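Local structure of ORF10 (Moritella marina, 6RIW) at residues 523-528 with 711-716; 497-502 with 529-534. The protein probably catalyses the chain-elongating condensation step of polyunsaturated fatty acid synthesis, this chain being the ketosynthase–chain length factor didomain of a longer synthase. One frame throughout, in Å; residues are numbered along the deposited sequence.

Contact 1: residues 523-528 with 711-716; sequences KAPKGS and VNEKGS
K523 and E713 meet where two loops of the second thiolase-fold (ketosynthase-type) domain, probably the chain length factor, lie side by side. K523 N donates to E713 OE2 over 3.0 Å; the oxygen is met nearly along its C-O axis, but the angle of 137° at the hydrogen shows a bent bond. R522 N adds a weak bond to the same oxygen. The K523 side chain leaves with CB toward 711-716, and chi1 of 61° sets CG between the backbone N and the carbonyl carbon, where it lies 3.5 Å from E713 OE2. CD comes next, passing K714 NZ at 3.9 Å as the two lysine chains cross at about a right angle. Bends at chi3 and chi4 then turn the tip back, and NZ donates to A524 O at 2.9 Å, reaches E713 O only weakly, and pairs with the carboxylate of E500. The firmer grip on the E713 carbonyl is that of K526 N, 2.9 Å from O and nearly straight (167°), although the donor stands above the carbonyl plane. Deeper in, P525 CG packs across V711, 3.9 Å from CG2. G715 has positive phi, its CA lies 3.4 Å from K526 O, and a CB built on it would point toward 523-528 and clash with that oxygen. One water donates to both K526 O, at 2.6 Å, and N712 O.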
loop_
_atom_site.group_PDB
_atom_site.type_symbol
_atom_site.label_atom_id
_atom_site.label_comp_id
_atom_site.label_asym_id
_atom_site.label_seq_id
_atom_site.Cartn_x
_atom_site.Cartn_y
_atom_site.Cartn_z
ATOM N N LYS A 523 -5.547 27.397 -15.689
ATOM C CA LYS A 523 -4.178 27.511 -15.210
ATOM C C LYS A 523 -3.950 26.370 -14.235
ATOM O O LYS A 523 -4.907 25.761 -13.749
ATOM C CB LYS A 523 -3.932 28.869 -14.516
ATOM C CG LYS A 523 -4.824 29.091 -13.281
ATOM C CD LYS A 523 -4.557 30.442 -12.607
ATOM C CE LYS A 523 -3.138 30.519 -12.043
ATOM N NZ LYS A 523 -3.129 29.887 -10.707
ATOM N N ALA A 524 -2.691 26.066 -13.954
ATOM C CA ALA A 524 -2.429 25.181 -12.825
ATOM C C ALA A 524 -2.864 25.914 -11.553
ATOM O O ALA A 524 -2.584 27.115 -11.420
ATOM C CB ALA A 524 -0.947 24.806 -12.746
ATOM N N PRO A 525 -3.594 25.263 -10.638
ATOM C CA PRO A 525 -4.125 25.989 -9.475
ATOM C C PRO A 525 -3.010 26.563 -8.631
ATOM O O PRO A 525 -1.937 25.986 -8.507
ATOM C CB PRO A 525 -4.910 24.919 -8.694
ATOM C CG PRO A 525 -5.211 23.861 -9.674
ATOM C CD PRO A 525 -4.073 23.868 -10.686
ATOM N N LYS A 526 -3.287 27.705 -8.014
ATOM C CA LYS A 526 -2.402 28.161 -6.963
ATOM C C LYS A 526 -2.583 27.224 -5.770
ATOM O O LYS A 526 -3.718 26.888 -5.426
ATOM C CB LYS A 526 -2.752 29.602 -6.598
ATOM C CG LYS A 526 -1.766 30.209 -5.617
ATOM C CD LYS A 526 -1.863 31.733 -5.640
ATOM C CE LYS A 526 -1.074 32.341 -4.485
ATOM N NZ LYS A 526 -1.510 33.755 -4.292
ATOM N N GLY A 527 -1.485 26.785 -5.151
ATOM C CA GLY A 527 -1.627 25.857 -4.038
ATOM C C GLY A 527 -0.358 25.707 -3.230
ATOM O O GLY A 527 0.663 26.354 -3.483
ATOM N N SER A 528 -0.422 24.829 -2.235
ATOM C CA SER A 528 0.724 24.653 -1.337
ATOM C C SER A 528 1.644 23.559 -1.891
ATOM O O SER A 528 1.694 22.418 -1.428
ATOM C CB SER A 528 0.238 24.357 0.076
ATOM O OG SER A 528 1.317 24.181 0.972
ATOM N N VAL A 711 -11.631 22.041 -8.189
ATOM C CA VAL A 711 -10.474 22.596 -7.493
ATOM C C VAL A 711 -10.587 24.115 -7.463
ATOM O O VAL A 711 -11.242 24.729 -8.314
ATOM C CB VAL A 711 -9.168 22.137 -8.175
ATOM C CG1 VAL A 711 -8.978 22.789 -9.553
ATOM C CG2 VAL A 711 -7.938 22.383 -7.280
ATOM N N ASN A 712 -9.961 24.726 -6.467
ATOM C CA ASN A 712 -9.875 26.186 -6.351
ATOM C C ASN A 712 -8.658 26.650 -7.147
ATOM O O ASN A 712 -7.518 26.504 -6.705
ATOM C CB ASN A 712 -9.779 26.579 -4.876
ATOM C CG ASN A 712 -9.879 28.097 -4.652
ATOM O OD1 ASN A 712 -9.494 28.886 -5.508
ATOM N ND2 ASN A 712 -10.389 28.497 -3.486
ATOM N N GLU A 713 -8.890 27.196 -8.346
ATOM C CA GLU A 713 -7.759 27.562 -9.194
ATOM C C GLU A 713 -6.992 28.754 -8.633
ATOM O O GLU A 713 -5.793 28.894 -8.884
ATOM C CB GLU A 713 -8.251 27.876 -10.606
ATOM C CG GLU A 713 -7.932 26.809 -11.599
ATOM C CD GLU A 713 -8.624 27.056 -12.927
ATOM O OE1 GLU A 713 -9.838 26.783 -13.026
ATOM O OE2 GLU A 713 -7.949 27.526 -13.861
ATOM N N LYS A 714 -7.658 29.612 -7.868
ATOM C CA LYS A 714 -7.016 30.826 -7.384
ATOM C C LYS A 714 -6.288 30.623 -6.067
ATOM O O LYS A 714 -5.489 31.486 -5.675
ATOM C CB LYS A 714 -8.064 31.943 -7.253
ATOM C CG LYS A 714 -8.432 32.579 -8.592
ATOM C CD LYS A 714 -7.276 32.472 -9.608
ATOM C CE LYS A 714 -7.640 32.982 -11.002
ATOM N NZ LYS A 714 -6.487 33.693 -11.668
ATOM N N GLY A 715 -6.505 29.489 -5.408
ATOM C CA GLY A 715 -5.874 29.167 -4.146
ATOM C C GLY A 715 -6.151 30.214 -3.095
ATOM O O GLY A 715 -5.223 30.691 -2.441
ATOM N N SER A 716 -7.415 30.585 -2.929
ATOM C CA SER A 716 -7.771 31.613 -1.956
ATOM C C SER A 716 -9.161 31.357 -1.387
ATOM O O SER A 716 -10.102 31.109 -2.144
ATOM C CB SER A 716 -7.703 33.006 -2.598
ATOM O OG SER A 716 -8.077 34.009 -1.677
HETATM O O HOH W 1 -5.814 25.415 -4.861
#

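Contact 2: residues 497-502 with 529-534; sequences TFRELP and YVEQLD
L501 lays its CD1 methyl over one face of the Y529 ring, 3.8 Å from the centroid and 23° off the ring normal, which is the geometry of a CH-pi contact. Both residues belong to the second thiolase-fold domain of the didomain, where the loop 497-502 flanks the chain leading into strand 532-536. R499 O lies in the plane of the ring at its edge, while P502 CD touches Y529 CB at 3.5 Å; the phenol OH donates a hydrogen bond to P525 O. The proline also serves a second flat group: its CG stands over the centre of the R499 guanidinium, 3.6 Å above the plane. R499 reaches this place through a bend at chi3 (-63°), and two bonds fix its rotation. NE donates to E500 O at 2.8 Å, nearly along the carbonyl direction and within the guanidinium plane. NH1 forms a salt bridge with E531 OE1 at 3.0 Å, approaching from above the carboxylate, whose plane is turned 77° from that of the guanidinium. Cut back to an alanine, position R499 would probably leave E531 OE1 without its charged mate and uncover the P502 ring on the guanidinium side. E531 OE2 has a further, long and weak ion pair with K911. A water links T497 O to Y529 O, and another accepts from R499 NH2 at 2.9 Å while donating to E531 OE1 at 2.6 Å.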
loop_
_atom_site.group_PDB
_atom_site.type_symbol
_atom_site.label_atom_id
_atom_site.label_comp_id
_atom_site.label_asym_id
_atom_site.label_seq_id
_atom_site.Cartn_x
_atom_site.Cartn_y
_atom_site.Cartn_z
ATOM N N THR A 497 0.640 28.799 2.753
ATOM C CA THR A 497 1.777 28.507 1.892
ATOM C C THR A 497 1.388 28.457 0.415
ATOM O O THR A 497 2.069 27.791 -0.374
ATOM C CB THR A 497 2.399 27.178 2.299
ATOM O OG1 THR A 497 1.346 26.216 2.385
ATOM C CG2 THR A 497 3.070 27.310 3.670
ATOM N N PHE A 498 0.301 29.118 0.028
ATOM C CA PHE A 498 -0.196 28.989 -1.340
ATOM C C PHE A 498 0.681 29.770 -2.311
ATOM O O PHE A 498 1.063 30.915 -2.041
ATOM C CB PHE A 498 -1.644 29.444 -1.418
ATOM C CG PHE A 498 -2.567 28.623 -0.547
ATOM C CD1 PHE A 498 -2.302 27.293 -0.308
ATOM C CD2 PHE A 498 -3.677 29.188 0.041
ATOM C CE1 PHE A 498 -3.141 26.528 0.492
ATOM C CE2 PHE A 498 -4.505 28.437 0.846
ATOM C CZ PHE A 498 -4.240 27.106 1.068
ATOM N N ARG A 499 1.041 29.131 -3.421
ATOM C CA ARG A 499 1.980 29.717 -4.380
ATOM C C ARG A 499 1.631 29.198 -5.766
ATOM O O ARG A 499 0.860 28.246 -5.921
ATOM C CB ARG A 499 3.432 29.370 -4.038
ATOM C CG ARG A 499 3.670 27.832 -3.906
ATOM C CD ARG A 499 5.133 27.435 -4.140
ATOM N NE ARG A 499 5.568 27.758 -5.496
ATOM C CZ ARG A 499 6.849 27.789 -5.869
ATOM N NH1 ARG A 499 7.803 27.520 -4.985
ATOM N NH2 ARG A 499 7.176 28.077 -7.119
ATOM N N GLU A 500 2.221 29.816 -6.786
ATOM C CA GLU A 500 1.992 29.264 -8.114
ATOM C C GLU A 500 2.817 27.993 -8.314
ATOM O O GLU A 500 3.777 27.711 -7.591
ATOM C CB GLU A 500 2.318 30.305 -9.190
ATOM C CG GLU A 500 1.531 31.598 -9.026
ATOM C CD GLU A 500 0.036 31.498 -9.338
ATOM O OE1 GLU A 500 -0.438 30.482 -9.916
ATOM O OE2 GLU A 500 -0.684 32.462 -8.981
ATOM N N LEU A 501 2.422 27.222 -9.315
ATOM C CA LEU A 501 3.063 25.939 -9.584
ATOM C C LEU A 501 4.561 26.106 -9.841
ATOM O O LEU A 501 4.940 26.893 -10.706
ATOM C CB LEU A 501 2.395 25.304 -10.808
ATOM C CG LEU A 501 2.985 23.944 -11.213
ATOM C CD1 LEU A 501 2.437 22.867 -10.318
ATOM C CD2 LEU A 501 2.635 23.632 -12.678
ATOM N N PRO A 502 5.434 25.386 -9.129
ATOM C CA PRO A 502 6.870 25.458 -9.438
ATOM C C PRO A 502 7.122 24.998 -10.864
ATOM O O PRO A 502 6.439 24.112 -11.376
ATOM C CB PRO A 502 7.512 24.503 -8.422
ATOM C CG PRO A 502 6.500 24.441 -7.287
ATOM C CD PRO A 502 5.148 24.572 -7.937
ATOM N N TYR A 529 2.378 23.929 -2.936
ATOM C CA TYR A 529 3.275 22.991 -3.585
ATOM C C TYR A 529 4.599 22.951 -2.848
ATOM O O TYR A 529 5.050 23.956 -2.272
ATOM C CB TYR A 529 3.549 23.386 -5.038
ATOM C CG TYR A 529 2.345 23.396 -5.935
ATOM C CD1 TYR A 529 1.842 22.208 -6.465
ATOM C CD2 TYR A 529 1.681 24.595 -6.250
ATOM C CE1 TYR A 529 0.734 22.204 -7.298
ATOM C CE2 TYR A 529 0.564 24.587 -7.074
ATOM C CZ TYR A 529 0.109 23.390 -7.608
ATOM O OH TYR A 529 -1.003 23.396 -8.435
ATOM N N VAL A 530 5.249 21.795 -2.920
ATOM C CA VAL A 530 6.628 21.634 -2.478
ATOM C C VAL A 530 7.518 21.720 -3.719
ATOM O O VAL A 530 7.444 20.861 -4.604
ATOM C CB VAL A 530 6.832 20.308 -1.731
ATOM C CG1 VAL A 530 8.321 20.091 -1.428
ATOM C CG2 VAL A 530 6.023 20.290 -0.442
ATOM N N GLU A 531 8.375 22.749 -3.799
ATOM C CA GLU A 531 9.218 22.859 -4.986
ATOM C C GLU A 531 10.412 21.913 -4.917
ATOM O O GLU A 531 10.795 21.313 -5.928
ATOM C CB GLU A 531 9.693 24.312 -5.179
ATOM C CG GLU A 531 10.792 24.447 -6.266
ATOM C CD GLU A 531 10.969 25.874 -6.794
ATOM O OE1 GLU A 531 10.526 26.838 -6.124
ATOM O OE2 GLU A 531 11.568 26.025 -7.887
ATOM N N GLN A 532 10.998 21.748 -3.734
ATOM C CA GLN A 532 12.230 20.985 -3.578
ATOM C C GLN A 532 12.430 20.660 -2.103
ATOM O O GLN A 532 11.827 21.274 -1.224
ATOM C CB GLN A 532 13.433 21.768 -4.124
ATOM C CG GLN A 532 13.643 23.100 -3.432
ATOM C CD GLN A 532 14.606 24.005 -4.203
ATOM O OE1 GLN A 532 14.502 24.152 -5.422
ATOM N NE2 GLN A 532 15.553 24.594 -3.494
ATOM N N LEU A 533 13.305 19.694 -1.842
ATOM C CA LEU A 533 13.751 19.417 -0.487
ATOM C C LEU A 533 15.272 19.343 -0.453
ATOM O O LEU A 533 15.912 18.959 -1.435
ATOM C CB LEU A 533 13.151 18.115 0.038
ATOM C CG LEU A 533 13.378 16.950 -0.923
ATOM C CD1 LEU A 533 14.545 16.097 -0.446
ATOM C CD2 LEU A 533 12.143 16.102 -1.040
ATOM N N ASP A 534 15.842 19.713 0.691
ATOM C CA ASP A 534 17.258 19.508 0.984
ATOM C C ASP A 534 17.400 18.316 1.924
ATOM O O ASP A 534 16.741 18.265 2.969
ATOM C CB ASP A 534 17.874 20.740 1.646
ATOM C CG ASP A 534 17.653 22.017 0.858
ATOM O OD1 ASP A 534 17.043 21.980 -0.238
ATOM O OD2 ASP A 534 18.097 23.076 1.356
HETATM O O HOH W 2 4.191 26.275 -0.705
HETATM O O HOH W 3 9.906 29.008 -7.403
#

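In the fold
Contacts 1 and 2 lie on the same side of the chain's centre, their own centres about 12 Å apart, and both are partly buried. Their segments alternate along the sequence: 523-528 runs directly into 529-534. The short, weakly bonded strand 527-528 pairs with strand 741-752 through S528 and V741 and probably accepts from the loop 497-502, where R499 N lies 2.8 Å from G527 O. K526 CG also packs on R499 O. Contact 1 is mostly polar, with backbone N-H groups on E713 and a bridging water, backed by the buried P525-V711 pair; contact 2 sets the buried Y529 ring beside a salt bridge. K714 and the R499-E531 pair lie nearer the surface.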